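Local coordinates for PA-I Galactophilic Lectin (Enterobacter cloacae, PDB 6YGQ), which probably binds galactose-type sugars through a bound calcium ion, as the N-terminal, PllA-like lectin domain of EclA, at residues A[38-43]-A[112-117]; A[25-30]-A[133-138]; A[69-74]-A[81-86]. All coordinates share one frame; numbering follows the deposited sequence.

Contact 1 of 3, residues A[38-43]-A[112-117]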
# COMPACT_ATOMS: atom_id res chain seq x y z
N THR A 38 8.94 10.80 -11.49
CA THR A 38 10.28 10.75 -10.94
C THR A 38 11.11 9.77 -11.77
O THR A 38 10.74 8.61 -11.91
CB THR A 38 10.26 10.32 -9.48
OG1 THR A 38 9.49 11.25 -8.71
CG2 THR A 38 11.68 10.24 -8.92
N ASN A 39 12.23 10.26 -12.31
CA ASN A 39 13.20 9.40 -12.97
C ASN A 39 14.07 8.77 -11.89
O ASN A 39 14.91 9.45 -11.30
CB ASN A 39 14.03 10.19 -13.98
CG ASN A 39 15.10 9.35 -14.65
OD1 ASN A 39 15.26 8.16 -14.36
ND2 ASN A 39 15.85 9.96 -15.55
N THR A 40 13.85 7.48 -11.61
CA THR A 40 14.60 6.82 -10.56
C THR A 40 16.06 6.60 -10.94
O THR A 40 16.89 6.37 -10.05
CB THR A 40 13.99 5.45 -10.22
OG1 THR A 40 14.24 4.53 -11.29
CG2 THR A 40 12.49 5.57 -9.97
N GLY A 41 16.39 6.65 -12.23
CA GLY A 41 17.73 6.35 -12.67
C GLY A 41 18.11 4.89 -12.61
O GLY A 41 19.26 4.55 -12.91
N VAL A 42 17.18 4.01 -12.22
CA VAL A 42 17.44 2.58 -12.17
C VAL A 42 17.35 2.04 -13.59
O VAL A 42 16.28 2.04 -14.21
CB VAL A 42 16.44 1.87 -11.24
CG1 VAL A 42 16.63 0.36 -11.31
CG2 VAL A 42 16.60 2.37 -9.81
N ALA A 43 18.48 1.58 -14.12
CA ALA A 43 18.55 1.02 -15.47
C ALA A 43 18.20 -0.46 -15.38
O ALA A 43 18.98 -1.26 -14.85
CB ALA A 43 19.93 1.23 -16.07
N GLY A 112 15.20 -0.50 -20.04
CA GLY A 112 15.02 0.93 -19.96
C GLY A 112 15.22 1.41 -18.54
O GLY A 112 15.47 0.64 -17.62
N THR A 113 15.11 2.73 -18.38
CA THR A 113 15.22 3.37 -17.08
C THR A 113 13.83 3.53 -16.48
O THR A 113 12.89 3.95 -17.16
CB THR A 113 15.91 4.73 -17.19
OG1 THR A 113 17.22 4.55 -17.73
CG2 THR A 113 16.02 5.38 -15.82
N LEU A 114 13.71 3.19 -15.20
CA LEU A 114 12.42 3.18 -14.52
C LEU A 114 12.02 4.58 -14.10
O LEU A 114 12.77 5.28 -13.41
CB LEU A 114 12.48 2.27 -13.30
CG LEU A 114 11.26 2.25 -12.37
CD1 LEU A 114 10.05 1.70 -13.11
CD2 LEU A 114 11.54 1.44 -11.12
N THR A 115 10.82 4.98 -14.51
CA THR A 115 10.16 6.19 -14.01
C THR A 115 8.93 5.78 -13.22
O THR A 115 8.25 4.80 -13.57
CB THR A 115 9.79 7.12 -15.16
OG1 THR A 115 10.97 7.76 -15.65
CG2 THR A 115 8.79 8.18 -14.71
N LEU A 116 8.65 6.51 -12.15
CA LEU A 116 7.46 6.33 -11.34
C LEU A 116 6.69 7.64 -11.36
O LEU A 116 7.28 8.71 -11.17
CB LEU A 116 7.82 5.92 -9.91
CG LEU A 116 8.59 4.59 -9.82
CD1 LEU A 116 9.29 4.45 -8.48
CD2 LEU A 116 7.65 3.42 -10.06
N PHE A 117 5.39 7.58 -11.63
CA PHE A 117 4.61 8.79 -11.80
C PHE A 117 3.23 8.63 -11.20
O PHE A 117 2.72 7.52 -11.03
CB PHE A 117 4.53 9.20 -13.29
CG PHE A 117 3.62 8.34 -14.13
CD1 PHE A 117 4.06 7.15 -14.67
CD2 PHE A 117 2.32 8.75 -14.40
CE1 PHE A 117 3.23 6.36 -15.45
CE2 PHE A 117 1.48 7.97 -15.17
CZ PHE A 117 1.93 6.78 -15.70
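Leu-114 O is gripped by two donors of one residue: Thr-40 N at 3.0 Å and Thr-40 OG1 at 2.7 Å. The site is a beta bulge in an antiparallel pair, where strand 38-44 is one of the two edge strands, within this chain, of the four-stranded sheet of this PA-IL-like beta-sandwich. The backbone amide comes in nearly along the carbonyl direction, while the hydroxyl arrives from one side, tilted 32° from the carbonyl plane. Thr-40 OG1 sits between its own backbone N and carbonyl carbon (chi1 72°), which turns it toward Leu-114 and also lets it accept from Val-42 N, closing an ST turn. Just before it, Asn-39 OD1 takes the amide of Gly-41 from above the side-chain carbonyl plane, an Asx turn. The two overlapping turns let the chain bend through Gly-41, whose positive phi suits glycine, and shift the register by two residues. Regular pairing runs on both sides: Thr-38 and Leu-116 exchange two backbone bonds, and Leu-114 N reaches Val-42 O at 3.0 Å. On the inner face, Thr-38, Thr-40 and Val-42 touch Trp-26 of strand 24-31, while Thr-38 OG1 bonds to Lys-29 O. Thr-40 CG2 meets Leu-116 CD1 at 3.7 Å. On the outer face, Thr-113 CG2 lies crosswise to Asn-39, its methyl 3.2 Å from Asn-39 OD1 and 3.7 Å from Gly-41 CA.

Contact 2 of 3, residues A[25-30]-A[133-138]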
# COMPACT_ATOMS: atom_id res chain seq x y z
N ILE A 25 17.33 -0.95 -3.98
CA ILE A 25 18.06 -0.29 -5.05
C ILE A 25 17.62 1.15 -5.28
O ILE A 25 18.34 1.90 -5.95
CB ILE A 25 17.96 -1.09 -6.37
CG1 ILE A 25 16.50 -1.29 -6.78
CG2 ILE A 25 18.65 -2.44 -6.22
CD1 ILE A 25 16.34 -2.09 -8.06
N TRP A 26 16.47 1.57 -4.75
CA TRP A 26 16.07 2.97 -4.88
C TRP A 26 14.98 3.28 -3.88
O TRP A 26 14.07 2.46 -3.66
CB TRP A 26 15.57 3.29 -6.30
CG TRP A 26 15.33 4.75 -6.53
CD1 TRP A 26 16.26 5.69 -6.90
CD2 TRP A 26 14.08 5.46 -6.41
NE1 TRP A 26 15.66 6.92 -7.02
CE2 TRP A 26 14.33 6.81 -6.72
CE3 TRP A 26 12.78 5.07 -6.06
CZ2 TRP A 26 13.33 7.78 -6.71
CZ3 TRP A 26 11.79 6.04 -6.04
CH2 TRP A 26 12.07 7.37 -6.37
N SER A 27 15.05 4.46 -3.28
CA SER A 27 14.02 4.94 -2.37
C SER A 27 13.90 6.45 -2.53
O SER A 27 14.88 7.17 -2.32
CB SER A 27 14.35 4.58 -0.92
OG SER A 27 13.33 5.05 -0.06
N GLY A 28 12.72 6.91 -2.89
CA GLY A 28 12.49 8.32 -3.10
C GLY A 28 11.02 8.65 -3.11
O GLY A 28 10.20 7.90 -2.58
N LYS A 29 10.70 9.78 -3.74
CA LYS A 29 9.36 10.33 -3.73
C LYS A 29 8.81 10.48 -5.15
O LYS A 29 9.57 10.62 -6.12
CB LYS A 29 9.33 11.71 -3.05
CG LYS A 29 10.02 11.77 -1.69
CD LYS A 29 9.28 10.91 -0.67
CE LYS A 29 9.49 11.41 0.75
NZ LYS A 29 10.93 11.55 1.08
N VAL A 30 7.49 10.46 -5.25
CA VAL A 30 6.76 10.72 -6.49
C VAL A 30 5.79 11.87 -6.21
O VAL A 30 4.88 11.73 -5.39
CB VAL A 30 6.01 9.47 -6.99
CG1 VAL A 30 5.15 9.81 -8.20
CG2 VAL A 30 7.00 8.36 -7.33
N SER A 133 5.78 7.98 -1.17
CA SER A 133 7.08 7.41 -0.88
C SER A 133 7.14 6.02 -1.50
O SER A 133 6.27 5.19 -1.26
CB SER A 133 7.31 7.32 0.63
OG SER A 133 7.39 8.61 1.20
N VAL A 134 8.18 5.77 -2.31
CA VAL A 134 8.29 4.54 -3.07
C VAL A 134 9.67 3.93 -2.86
O VAL A 134 10.68 4.63 -2.88
CB VAL A 134 8.04 4.78 -4.58
CG1 VAL A 134 8.00 3.45 -5.32
CG2 VAL A 134 6.76 5.57 -4.80
N GLU A 135 9.70 2.61 -2.65
CA GLU A 135 10.93 1.84 -2.55
C GLU A 135 10.97 0.81 -3.68
O GLU A 135 9.93 0.28 -4.09
CB GLU A 135 11.03 1.12 -1.20
CG GLU A 135 10.91 2.03 0.02
CD GLU A 135 10.48 1.28 1.28
OE1 GLU A 135 10.55 0.03 1.29
OE2 GLU A 135 10.07 1.95 2.25
N VAL A 136 12.17 0.54 -4.19
CA VAL A 136 12.38 -0.43 -5.26
C VAL A 136 13.47 -1.40 -4.82
O VAL A 136 14.55 -0.97 -4.41
CB VAL A 136 12.76 0.24 -6.59
CG1 VAL A 136 12.86 -0.80 -7.70
CG2 VAL A 136 11.75 1.32 -6.95
N TYR A 137 13.19 -2.70 -4.93
CA TYR A 137 14.10 -3.75 -4.51
C TYR A 137 14.41 -4.67 -5.68
O TYR A 137 13.55 -4.94 -6.52
CB TYR A 137 13.49 -4.58 -3.37
CG TYR A 137 13.22 -3.78 -2.12
CD1 TYR A 137 12.02 -3.10 -1.95
CD2 TYR A 137 14.17 -3.69 -1.11
CE1 TYR A 137 11.78 -2.37 -0.80
CE2 TYR A 137 13.94 -2.96 0.03
CZ TYR A 137 12.74 -2.30 0.18
OH TYR A 137 12.51 -1.57 1.32
N ARG A 138 15.65 -5.16 -5.72
CA ARG A 138 16.07 -6.17 -6.68
C ARG A 138 15.84 -7.55 -6.07
O ARG A 138 16.25 -7.80 -4.93
CB ARG A 138 17.54 -5.99 -7.06
CG ARG A 138 18.02 -6.89 -8.19
CD ARG A 138 17.95 -6.19 -9.54
NE ARG A 138 18.77 -4.99 -9.60
CZ ARG A 138 18.91 -4.23 -10.69
NH1 ARG A 138 18.29 -4.54 -11.82
NH2 ARG A 138 19.68 -3.14 -10.64
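Val-136 O takes two backbone amides, Ile-25 N at 2.8 Å and Trp-26 N at 3.2 Å, the first in the carbonyl plane and the second tilted from it. Two consecutive residues facing one partner make this a classic beta bulge, at the start of an otherwise regular antiparallel pair in the larger sheet of the lectin sandwich. Trp-26 O accepts from Val-136 N, and beyond the bulge Gly-28 and Val-134 bond both ways, the straighter link being Val-134 N to Gly-28 O (2.9 Å, 175°). CA-H groups of Ser-27, Ser-133 and Glu-135 add weaker contacts to carbonyl oxygens of the opposite strand.

The face bearing Trp-26, Val-134 and Val-136 turns to the other sheet. With CG opposite the backbone N (chi1 -172°), the indole leans forward along its own strand, over Gly-28, whose amide N sits 3.4 Å above the ring plane, offset toward the rim. Trp-26 CE3 meets Val-136 CG2 at 4.0 Å, and the indole also touches Leu-116. Farther along, Val-30 CG2 touches Val-134 CG2 at 3.8 Å beside Leu-116. At the bulge, Ile-25 CD1 packs on Val-136 CG1 and lies over one face of the Arg-138 guanidinium, which is salt-bridged to Glu-48.

On the other face Tyr-137 OH donates to Glu-135 OE1, and the tyrosine ring meets Tyr-104 of the second subunit. The chemistry thus divides largely by face: mostly apolar carbon looks toward the other sheet, with the Arg-138/Glu-48 ion pair at its margin by the bulge, while Ser-27, Lys-29, Ser-133, Glu-135 and Tyr-137 put polar groups on the side that reaches the dimer partner.

Contact 3 of 3, residues A[69-74]-A[81-86]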
# COMPACT_ATOMS: atom_id res chain seq x y z
N ALA A 69 -4.57 7.31 -2.65
CA ALA A 69 -3.43 6.57 -2.16
C ALA A 69 -2.76 5.93 -3.37
O ALA A 69 -3.25 6.04 -4.50
CB ALA A 69 -3.87 5.50 -1.15
N PRO A 70 -1.60 5.28 -3.20
CA PRO A 70 -1.01 4.58 -4.35
C PRO A 70 -2.02 3.67 -5.04
O PRO A 70 -2.03 3.57 -6.28
CB PRO A 70 0.16 3.79 -3.73
CG PRO A 70 0.56 4.65 -2.55
CD PRO A 70 -0.73 5.21 -2.00
N GLN A 71 -2.90 3.03 -4.27
CA GLN A 71 -3.94 2.17 -4.80
C GLN A 71 -5.08 2.93 -5.49
O GLN A 71 -6.10 2.30 -5.80
CB GLN A 71 -4.51 1.30 -3.67
CG GLN A 71 -5.04 2.10 -2.49
CD GLN A 71 -5.59 1.21 -1.39
OE1 GLN A 71 -5.13 0.08 -1.19
NE2 GLN A 71 -6.57 1.72 -0.66
N GLY A 72 -5.01 4.23 -5.74
CA GLY A 72 -6.03 4.92 -6.49
C GLY A 72 -6.87 5.85 -5.63
O GLY A 72 -6.59 6.07 -4.45
N ARG A 73 -7.92 6.38 -6.25
CA ARG A 73 -8.76 7.38 -5.60
C ARG A 73 -9.67 6.73 -4.57
O ARG A 73 -10.02 5.55 -4.65
CB ARG A 73 -9.59 8.14 -6.63
CG ARG A 73 -10.76 7.36 -7.25
CD ARG A 73 -11.64 8.32 -8.05
NE ARG A 73 -12.71 7.68 -8.80
CZ ARG A 73 -13.82 7.18 -8.27
NH1 ARG A 73 -14.01 7.23 -6.96
NH2 ARG A 73 -14.75 6.63 -9.04
N ILE A 74 -10.08 7.54 -3.59
CA ILE A 74 -10.96 7.06 -2.53
C ILE A 74 -12.36 6.85 -3.10
O ILE A 74 -12.76 7.55 -4.04
CB ILE A 74 -11.00 8.04 -1.34
CG1 ILE A 74 -11.56 9.40 -1.75
CG2 ILE A 74 -9.61 8.19 -0.73
CD1 ILE A 74 -11.97 10.26 -0.57
N LEU A 81 -16.77 0.29 -1.73
CA LEU A 81 -15.43 0.38 -1.14
C LEU A 81 -14.47 -0.57 -1.86
O LEU A 81 -13.89 -1.49 -1.28
CB LEU A 81 -15.49 0.07 0.35
CG LEU A 81 -16.32 1.00 1.23
CD1 LEU A 81 -16.38 0.46 2.65
CD2 LEU A 81 -15.74 2.41 1.20
N THR A 82 -14.30 -0.32 -3.16
CA THR A 82 -13.47 -1.15 -4.02
C THR A 82 -12.35 -0.32 -4.62
O THR A 82 -12.44 0.91 -4.68
CB THR A 82 -14.31 -1.79 -5.14
OG1 THR A 82 -14.95 -0.76 -5.90
CG2 THR A 82 -15.36 -2.73 -4.55
N LEU A 83 -11.30 -1.00 -5.06
CA LEU A 83 -10.17 -0.32 -5.68
C LEU A 83 -10.53 0.07 -7.10
O LEU A 83 -11.21 -0.67 -7.82
CB LEU A 83 -8.94 -1.21 -5.68
CG LEU A 83 -8.33 -1.55 -4.32
CD1 LEU A 83 -7.14 -2.47 -4.53
CD2 LEU A 83 -7.92 -0.30 -3.57
N ARG A 84 -10.07 1.25 -7.52
CA ARG A 84 -10.23 1.69 -8.89
C ARG A 84 -8.84 1.74 -9.54
O ARG A 84 -7.94 0.98 -9.13
CB ARG A 84 -11.02 2.99 -8.89
CG ARG A 84 -12.49 2.70 -8.54
CD ARG A 84 -13.30 3.91 -8.10
NE ARG A 84 -14.73 3.57 -8.06
CZ ARG A 84 -15.37 3.11 -6.98
NH1 ARG A 84 -14.73 2.94 -5.83
NH2 ARG A 84 -16.66 2.83 -7.06
N ASN A 85 -8.66 2.59 -10.53
CA ASN A 85 -7.37 2.63 -11.21
C ASN A 85 -6.27 3.06 -10.24
O ASN A 85 -6.44 4.06 -9.52
CB ASN A 85 -7.42 3.58 -12.41
CG ASN A 85 -8.35 3.09 -13.50
OD1 ASN A 85 -8.35 1.91 -13.85
ND2 ASN A 85 -9.15 4.00 -14.05
N PRO A 86 -5.13 2.37 -10.20
CA PRO A 86 -4.04 2.80 -9.31
C PRO A 86 -3.54 4.19 -9.68
O PRO A 86 -3.47 4.56 -10.85
CB PRO A 86 -2.96 1.74 -9.53
CG PRO A 86 -3.27 1.13 -10.86
CD PRO A 86 -4.77 1.15 -10.96
O HOH W 1 -8.94 3.08 -5.47
O HOH W 2 -8.02 6.10 -9.13
O HOH W 3 -12.12 3.63 -4.91
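Arg-84 CD lies over one face of the Arg-73 guanidinium, 3.2 Å above its plane, where the type I turn of residues 69-72 and the strand after it meet the long loop 81-86. The guanidinium planes are only 25° apart, yet no bond joins them: Arg-73 NH2 and Arg-84 NE are both donors. Glu-79 bridges Arg-73 NH1 and has a long, weak ion pair with Arg-84, probably offsetting the two like charges, and Thr-80 O accepts from Arg-84 NH1.

Water carries the polar links between the segments. One water joins Arg-73 N (2.9 Å) to Asn-85 O (2.6 Å), a second accepts from Arg-84 N beside Gln-71 O and Arg-73 O, and a third lies in the guanidinium plane of Arg-84, 2.9 Å from its NH1 and within hydrogen-bonding distance of Arg-73 O and Thr-82 O. Gly-72 fits the closest backbone approach, its CA 3.2 Å from Asn-85 O.

Gln-71 is held outside the pair, OE1 by Asn-101 and NE2 by Gly-56 O of the second subunit. Across its amide, at about a right angle, comes Leu-83, which also packs on Trp-57 of that subunit; its CD2 lies 3.5 Å from Gln-71 CD.

Overall arrangement
Contacts 1 and 2 stack across the two sheets of the sandwich, their centres about 10 Å apart. Contact 1 belongs to the four-stranded sheet and contact 2 to the larger one, and they touch directly, with Leu-116 against Val-134. Along the chain, 25-30 leads into 38-43 and 112-117 into 133-138, so the innermost pair, 69-74 with 81-86, lies between the arms of both others. Contact 3 sits on the opposite side of the chain's centre, about 23 Å from contact 1 and about 20 Å from contact 2 (centre to centre), and touches neither. It shares the larger sheet with contact 2, and both reach the second subunit, so that sheet and the adjoining loop contribute to the interface.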